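Long-range contacts in methylated RNA-binding protein 1 (Saccharomyces cerevisiae S288c, PDB 4RCM), which binds RNAs carrying N6-methyladenosine through its YTH domain and lowers the stability of PHO4 mRNA by binding its 3'-UTR, so regulating phosphate metabolism: residues N35-S39 with L87-W92; K60-F65 with G75-M79. All blocks are in the same frame, centred on the assembly; numbering follows the deposited sequence.

Both contacts belong to the YTH domain, and their centres lie about 16 Å apart. Along the chain contact 2 is nested inside the loop that contact 1 closes: 35-39 comes first, then 60-65 and 75-79, then 87-92. They share the six-stranded mixed sheet. Contact 2 pairs the neighbouring strands 61-67 and 72-79 near the centre of the chain, whereas contact 1 joins the outermost strand 37-38 to the loop between strands 72-79 and 102-112. The two touch where Trp38 CE3 lies 3.7 Å from Phe65 CE2, the rings meeting edge-to-face. Through Phe65, the buried hairpin thus touches Trp38, one of the two indoles around the methyl group.

Contact 1: N35-S39 with L87-W92; sequences NGIWS and LDTSIW. With nucleotides of chain C.
Trp38 and Trp92 converge on the N6-methyl group of the bound nucleotide by different torsions: Trp38 carries CG anti to its backbone N (chi1 -171°), which swings the end of the indole back towards 87-92, while Trp92 has CG anti to its carbonyl carbon (chi1 -48°), turning its indole toward 35-39. The two side chains cross at about a right angle, Trp38 CE3 lying 3.7 Å from Trp92 CH2, and their six-membered rings meet obliquely, centroids 5.2 Å apart. The N6-methyl end of the N6-methyladenosine of chain C enters the angle between them. Its methyl carbon C9 lies over the centre of the Trp92 ring, 3.3 Å from CD2, and its N6 over the rim of one Trp38 face, 3.4 Å from CZ2. That N6 also donates to the backbone Ser39 O at 2.6 Å with an angle of 160° at the hydrogen, which holds the amino group against the backbone. Ile91 CG1 covers the opposite face of Trp92, and Ile37 O meets the ring edge in its plane. Behind the indole, Ile37 and Ile91 reach tip to tip, their CD1 atoms 3.6 Å apart, and Ile37 CG2 packs against Leu87 CD1 at 4.0 Å. Ser39 OG, beside the Trp92 ring, is hydrogen-bonded to Gly99 O. An alanine in place of Trp92 would remove the indole and would probably leave the methyl group without its covering face and Ile37 and Ile91 less well packed. Two tryptophans around the methyl group, with a backbone carbonyl accepting from N6, form the aromatic cage by which YTH domains recognise N6-methyladenosine.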
loop_
_atom_site.group_PDB
_atom_site.type_symbol
_atom_site.label_atom_id
_atom_site.label_comp_id
_atom_site.label_asym_id
_atom_site.label_seq_id
_atom_site.Cartn_x
_atom_site.Cartn_y
_atom_site.Cartn_z
ATOM N N ASN A 35 2.383 -5.472 -13.207
ATOM C CA ASN A 35 1.577 -6.691 -13.266
ATOM C C ASN A 35 0.220 -6.684 -12.538
ATOM O O ASN A 35 -0.626 -7.630 -12.713
ATOM C CB ASN A 35 2.372 -7.873 -12.717
ATOM C CG ASN A 35 3.468 -8.322 -13.630
ATOM O OD1 ASN A 35 3.294 -9.288 -14.422
ATOM N ND2 ASN A 35 4.626 -7.651 -13.536
ATOM N N GLY A 36 0.050 -5.726 -11.644
ATOM C CA GLY A 36 -1.162 -5.533 -10.925
ATOM C C GLY A 36 -1.446 -6.627 -9.909
ATOM O O GLY A 36 -2.618 -6.932 -9.655
ATOM N N ILE A 37 -0.391 -7.211 -9.317
ATOM C CA ILE A 37 -0.564 -8.096 -8.188
ATOM C C ILE A 37 0.388 -7.780 -7.039
ATOM O O ILE A 37 1.333 -7.001 -7.182
ATOM C CB ILE A 37 -0.388 -9.540 -8.590
ATOM C CG1 ILE A 37 1.048 -9.819 -9.058
ATOM C CG2 ILE A 37 -1.334 -9.859 -9.712
ATOM C CD1 ILE A 37 1.324 -11.323 -9.257
ATOM N N TRP A 38 0.084 -8.382 -5.888
ATOM C CA TRP A 38 0.956 -8.380 -4.739
ATOM C C TRP A 38 0.782 -9.674 -3.977
ATOM O O TRP A 38 -0.263 -10.354 -4.080
ATOM C CB TRP A 38 0.700 -7.167 -3.817
ATOM C CG TRP A 38 1.753 -7.044 -2.741
ATOM C CD1 TRP A 38 1.597 -7.305 -1.419
ATOM C CD2 TRP A 38 3.148 -6.719 -2.930
ATOM N NE1 TRP A 38 2.782 -7.076 -0.746
ATOM C CE2 TRP A 38 3.755 -6.735 -1.653
ATOM C CE3 TRP A 38 3.926 -6.357 -4.047
ATOM C CZ2 TRP A 38 5.104 -6.426 -1.457
ATOM C CZ3 TRP A 38 5.302 -6.052 -3.845
ATOM C CH2 TRP A 38 5.856 -6.074 -2.547
ATOM N N SER A 39 1.859 -10.064 -3.301
ATOM C CA SER A 39 1.870 -11.216 -2.373
ATOM C C SER A 39 2.575 -10.750 -1.113
ATOM O O SER A 39 3.668 -10.141 -1.193
ATOM C CB SER A 39 2.666 -12.418 -2.927
ATOM O OG SER A 39 1.969 -13.170 -3.920
ATOM N N LEU A 87 -2.489 -16.872 -10.168
ATOM C CA LEU A 87 -1.725 -15.692 -10.656
ATOM C C LEU A 87 -0.227 -16.003 -10.751
ATOM O O LEU A 87 0.248 -16.877 -10.068
ATOM C CB LEU A 87 -1.949 -14.463 -9.746
ATOM C CG LEU A 87 -3.356 -13.828 -9.726
ATOM C CD1 LEU A 87 -3.555 -12.940 -8.515
ATOM C CD2 LEU A 87 -3.643 -13.035 -11.003
ATOM N N ASP A 88 0.511 -15.254 -11.572
ATOM C CA ASP A 88 1.963 -15.513 -11.840
ATOM C C ASP A 88 2.893 -14.976 -10.726
ATOM O O ASP A 88 3.510 -13.897 -10.854
ATOM C CB ASP A 88 2.373 -14.961 -13.243
ATOM C CG ASP A 88 3.855 -15.261 -13.617
ATOM O OD1 ASP A 88 4.457 -16.145 -12.954
ATOM O OD2 ASP A 88 4.404 -14.604 -14.569
ATOM N N THR A 89 2.992 -15.744 -9.635
ATOM C CA THR A 89 3.920 -15.413 -8.546
ATOM C C THR A 89 5.426 -15.595 -8.900
ATOM O O THR A 89 6.307 -15.367 -8.052
ATOM C CB THR A 89 3.552 -16.174 -7.257
ATOM O OG1 THR A 89 3.434 -17.564 -7.528
ATOM C CG2 THR A 89 2.178 -15.676 -6.696
ATOM N N SER A 90 5.733 -15.924 -10.166
ATOM C CA SER A 90 7.117 -16.130 -10.604
ATOM C C SER A 90 7.858 -14.801 -10.726
ATOM O O SER A 90 9.067 -14.801 -10.727
ATOM C CB SER A 90 7.203 -16.902 -11.947
ATOM O OG SER A 90 7.125 -16.012 -13.074
ATOM N N ILE A 91 7.134 -13.672 -10.808
ATOM C CA ILE A 91 7.763 -12.335 -10.875
ATOM C C ILE A 91 8.496 -11.965 -9.576
ATOM O O ILE A 91 9.252 -10.960 -9.523
ATOM C CB ILE A 91 6.715 -11.234 -11.191
ATOM C CG1 ILE A 91 5.622 -11.186 -10.106
ATOM C CG2 ILE A 91 6.073 -11.470 -12.561
ATOM C CD1 ILE A 91 4.539 -10.130 -10.359
ATOM N N TRP A 92 8.237 -12.711 -8.512
ATOM C CA TRP A 92 8.931 -12.465 -7.239
ATOM C C TRP A 92 10.242 -13.280 -7.193
ATOM O O TRP A 92 10.232 -14.496 -7.364
ATOM C CB TRP A 92 8.057 -12.835 -6.013
ATOM C CG TRP A 92 6.588 -12.293 -6.028
ATOM C CD1 TRP A 92 5.465 -13.003 -5.770
ATOM C CD2 TRP A 92 6.165 -10.970 -6.313
ATOM N NE1 TRP A 92 4.343 -12.210 -5.904
ATOM C CE2 TRP A 92 4.751 -10.948 -6.219
ATOM C CE3 TRP A 92 6.837 -9.784 -6.637
ATOM C CZ2 TRP A 92 4.013 -9.819 -6.435
ATOM C CZ3 TRP A 92 6.085 -8.666 -6.873
ATOM C CH2 TRP A 92 4.698 -8.686 -6.772
ATOM C C2 6MZ C 3 9.390 -8.203 -0.901
ATOM C C4 6MZ C 3 8.203 -8.440 1.128
ATOM C C5 6MZ C 3 7.038 -8.963 0.398
ATOM N N9 6MZ C 3 7.843 -8.419 2.426
ATOM N N3 6MZ C 3 9.341 -8.079 0.429
ATOM N N1 6MZ C 3 8.362 -8.685 -1.634
ATOM C C6 6MZ C 3 7.190 -9.075 -1.084
ATOM N N6 6MZ C 3 6.179 -9.591 -1.819
ATOM C C9 6MZ C 3 6.321 -9.924 -3.220
ATOM N N7 6MZ C 3 6.068 -9.248 1.313
ATOM C C8 6MZ C 3 6.586 -8.915 2.539
ATOM O "O5'" 6MZ C 3 8.915 -10.940 7.269
ATOM C "C5'" 6MZ C 3 8.808 -10.732 5.839
ATOM C "C4'" 6MZ C 3 9.297 -9.332 5.446
ATOM O "O4'" 6MZ C 3 9.406 -9.221 4.011
ATOM C "C1'" 6MZ C 3 8.808 -7.992 3.522
ATOM C "C2'" 6MZ C 3 8.324 -7.268 4.792
ATOM O "O2'" 6MZ C 3 9.283 -6.279 5.256
ATOM C "C3'" 6MZ C 3 8.380 -8.204 5.948
ATOM O "O3'" 6MZ C 3 8.907 -7.405 7.041
#

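Contact 2: K60-F65 with G75-M79; sequences KVFLFF and GVAEM
The segments 61-65 and 75-79, parts of strands 61-67 and 72-79, run antiparallel, their axes 4.6 Å apart at closest approach and their directions 150° apart, with Leu63 and Ala77 forming a hydrogen-bonded pair through reciprocal bonds: Leu63 N to Ala77 O, 2.7 Å, and Ala77 N to Leu63 O, 3.0 Å. Phe62 and Glu78 form a non-hydrogen-bonded pair on one face of the sheet. Glu78, extended with CG anti to the backbone N (chi1 -171°), lays CG over the Phe62 ring in a CH-pi contact, 4.2 Å from the centroid and 17° off its normal. The carboxylate then runs nearly parallel to that ring. Water joins Glu78 OE1 to Lys60 NZ, which also bonds to Asn11 O; a second water joins OE2 to Val61 N and Met79 O. Further along this face Val76 splits its branches, CG1 meeting Phe62 CD2 at 3.8 Å and CG2 meeting Phe64 CD1 at 4.0 Å, while helix 141-151 packs on Phe64 and Val76. On the other face, Val61 CG1 lies beside Met79 CB, and Phe65 CE1 rests 3.9 Å from Ala77 CB. This is a beta hairpin within the central sheet of the YTH fold, with hydrophobic side chains on both faces.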
loop_
_atom_site.group_PDB
_atom_site.type_symbol
_atom_site.label_atom_id
_atom_site.label_comp_id
_atom_site.label_asym_id
_atom_site.label_seq_id
_atom_site.Cartn_x
_atom_site.Cartn_y
_atom_site.Cartn_z
ATOM N N LYS A 60 -13.695 -0.408 0.919
ATOM C CA LYS A 60 -12.442 -0.760 0.213
ATOM C C LYS A 60 -11.256 -1.097 1.164
ATOM O O LYS A 60 -11.300 -0.744 2.334
ATOM C CB LYS A 60 -12.041 0.441 -0.696
ATOM C CG LYS A 60 -13.161 0.880 -1.652
ATOM C CD LYS A 60 -12.766 2.089 -2.485
ATOM C CE LYS A 60 -13.885 2.601 -3.414
ATOM N NZ LYS A 60 -13.474 3.855 -4.157
ATOM N N VAL A 61 -10.229 -1.803 0.632
ATOM C CA VAL A 61 -8.897 -1.970 1.281
ATOM C C VAL A 61 -7.827 -1.223 0.460
ATOM O O VAL A 61 -7.674 -1.463 -0.770
ATOM C CB VAL A 61 -8.489 -3.426 1.448
ATOM C CG1 VAL A 61 -7.041 -3.582 1.890
ATOM C CG2 VAL A 61 -9.369 -4.094 2.479
ATOM N N PHE A 62 -7.139 -0.308 1.132
ATOM C CA PHE A 62 -5.972 0.365 0.567
ATOM C C PHE A 62 -4.682 -0.016 1.275
ATOM O O PHE A 62 -4.681 -0.292 2.514
ATOM C CB PHE A 62 -6.146 1.870 0.600
ATOM C CG PHE A 62 -7.135 2.350 -0.396
ATOM C CD1 PHE A 62 -8.480 2.298 -0.109
ATOM C CD2 PHE A 62 -6.718 2.753 -1.633
ATOM C CE1 PHE A 62 -9.403 2.728 -1.040
ATOM C CE2 PHE A 62 -7.616 3.167 -2.581
ATOM C CZ PHE A 62 -8.968 3.151 -2.291
ATOM N N LEU A 63 -3.595 0.028 0.491
ATOM C CA LEU A 63 -2.243 -0.390 0.907
ATOM C C LEU A 63 -1.291 0.721 0.694
ATOM O O LEU A 63 -1.125 1.127 -0.453
ATOM C CB LEU A 63 -1.785 -1.505 0.052
ATOM C CG LEU A 63 -2.833 -2.644 0.045
ATOM C CD1 LEU A 63 -2.342 -3.726 -0.853
ATOM C CD2 LEU A 63 -3.020 -3.177 1.426
ATOM N N PHE A 64 -0.691 1.212 1.763
ATOM C CA PHE A 64 0.397 2.188 1.624
ATOM C C PHE A 64 1.710 1.406 1.407
ATOM O O PHE A 64 2.245 0.775 2.334
ATOM C CB PHE A 64 0.522 3.047 2.872
ATOM C CG PHE A 64 -0.699 3.877 3.188
ATOM C CD1 PHE A 64 -1.056 4.953 2.389
ATOM C CD2 PHE A 64 -1.473 3.604 4.310
ATOM C CE1 PHE A 64 -2.150 5.751 2.714
ATOM C CE2 PHE A 64 -2.590 4.402 4.608
ATOM C CZ PHE A 64 -2.910 5.469 3.814
ATOM N N PHE A 65 2.214 1.426 0.191
ATOM C CA PHE A 65 3.518 0.811 -0.106
ATOM C C PHE A 65 4.757 1.563 0.371
ATOM O O PHE A 65 5.024 2.712 -0.007
ATOM C CB PHE A 65 3.620 0.551 -1.565
ATOM C CG PHE A 65 2.985 -0.731 -1.964
ATOM C CD1 PHE A 65 1.615 -0.830 -2.151
ATOM C CD2 PHE A 65 3.773 -1.835 -2.166
ATOM C CE1 PHE A 65 1.043 -2.063 -2.544
ATOM C CE2 PHE A 65 3.219 -3.034 -2.579
ATOM C CZ PHE A 65 1.859 -3.152 -2.728
ATOM N N GLY A 75 3.639 4.927 -2.941
ATOM C CA GLY A 75 2.325 5.122 -3.540
ATOM C C GLY A 75 1.283 4.274 -2.844
ATOM O O GLY A 75 1.544 3.706 -1.803
ATOM N N VAL A 76 0.091 4.281 -3.415
ATOM C CA VAL A 76 -1.087 3.633 -2.757
ATOM C C VAL A 76 -1.746 2.707 -3.743
ATOM O O VAL A 76 -2.006 3.076 -4.844
ATOM C CB VAL A 76 -2.067 4.703 -2.255
ATOM C CG1 VAL A 76 -3.117 4.078 -1.365
ATOM C CG2 VAL A 76 -1.323 5.834 -1.481
ATOM N N ALA A 77 -2.075 1.496 -3.323
ATOM C CA ALA A 77 -2.788 0.591 -4.184
ATOM C C ALA A 77 -4.016 0.101 -3.446
ATOM O O ALA A 77 -4.046 0.065 -2.175
ATOM C CB ALA A 77 -1.938 -0.612 -4.558
ATOM N N GLU A 78 -5.021 -0.233 -4.234
ATOM C CA GLU A 78 -6.243 -0.791 -3.685
ATOM C C GLU A 78 -6.151 -2.246 -3.927
ATOM O O GLU A 78 -5.745 -2.630 -5.027
ATOM C CB GLU A 78 -7.467 -0.227 -4.403
ATOM C CG GLU A 78 -8.794 -0.603 -3.749
ATOM C CD GLU A 78 -10.047 -0.084 -4.463
ATOM O OE1 GLU A 78 -9.970 0.632 -5.478
ATOM O OE2 GLU A 78 -11.138 -0.478 -4.025
ATOM N N MET A 79 -6.542 -3.056 -2.922
ATOM C CA MET A 79 -6.723 -4.498 -3.050
ATOM C C MET A 79 -8.083 -4.779 -3.709
ATOM O O MET A 79 -9.135 -4.359 -3.194
ATOM C CB MET A 79 -6.650 -5.167 -1.635
ATOM C CG MET A 79 -6.880 -6.654 -1.608
ATOM S SD MET A 79 -6.745 -7.246 0.088
ATOM C CE MET A 79 -6.875 -9.027 -0.185
HETATM O O HOH W 1 -11.036 2.952 -5.600
HETATM O O HOH W 2 -10.991 -2.575 -2.220
#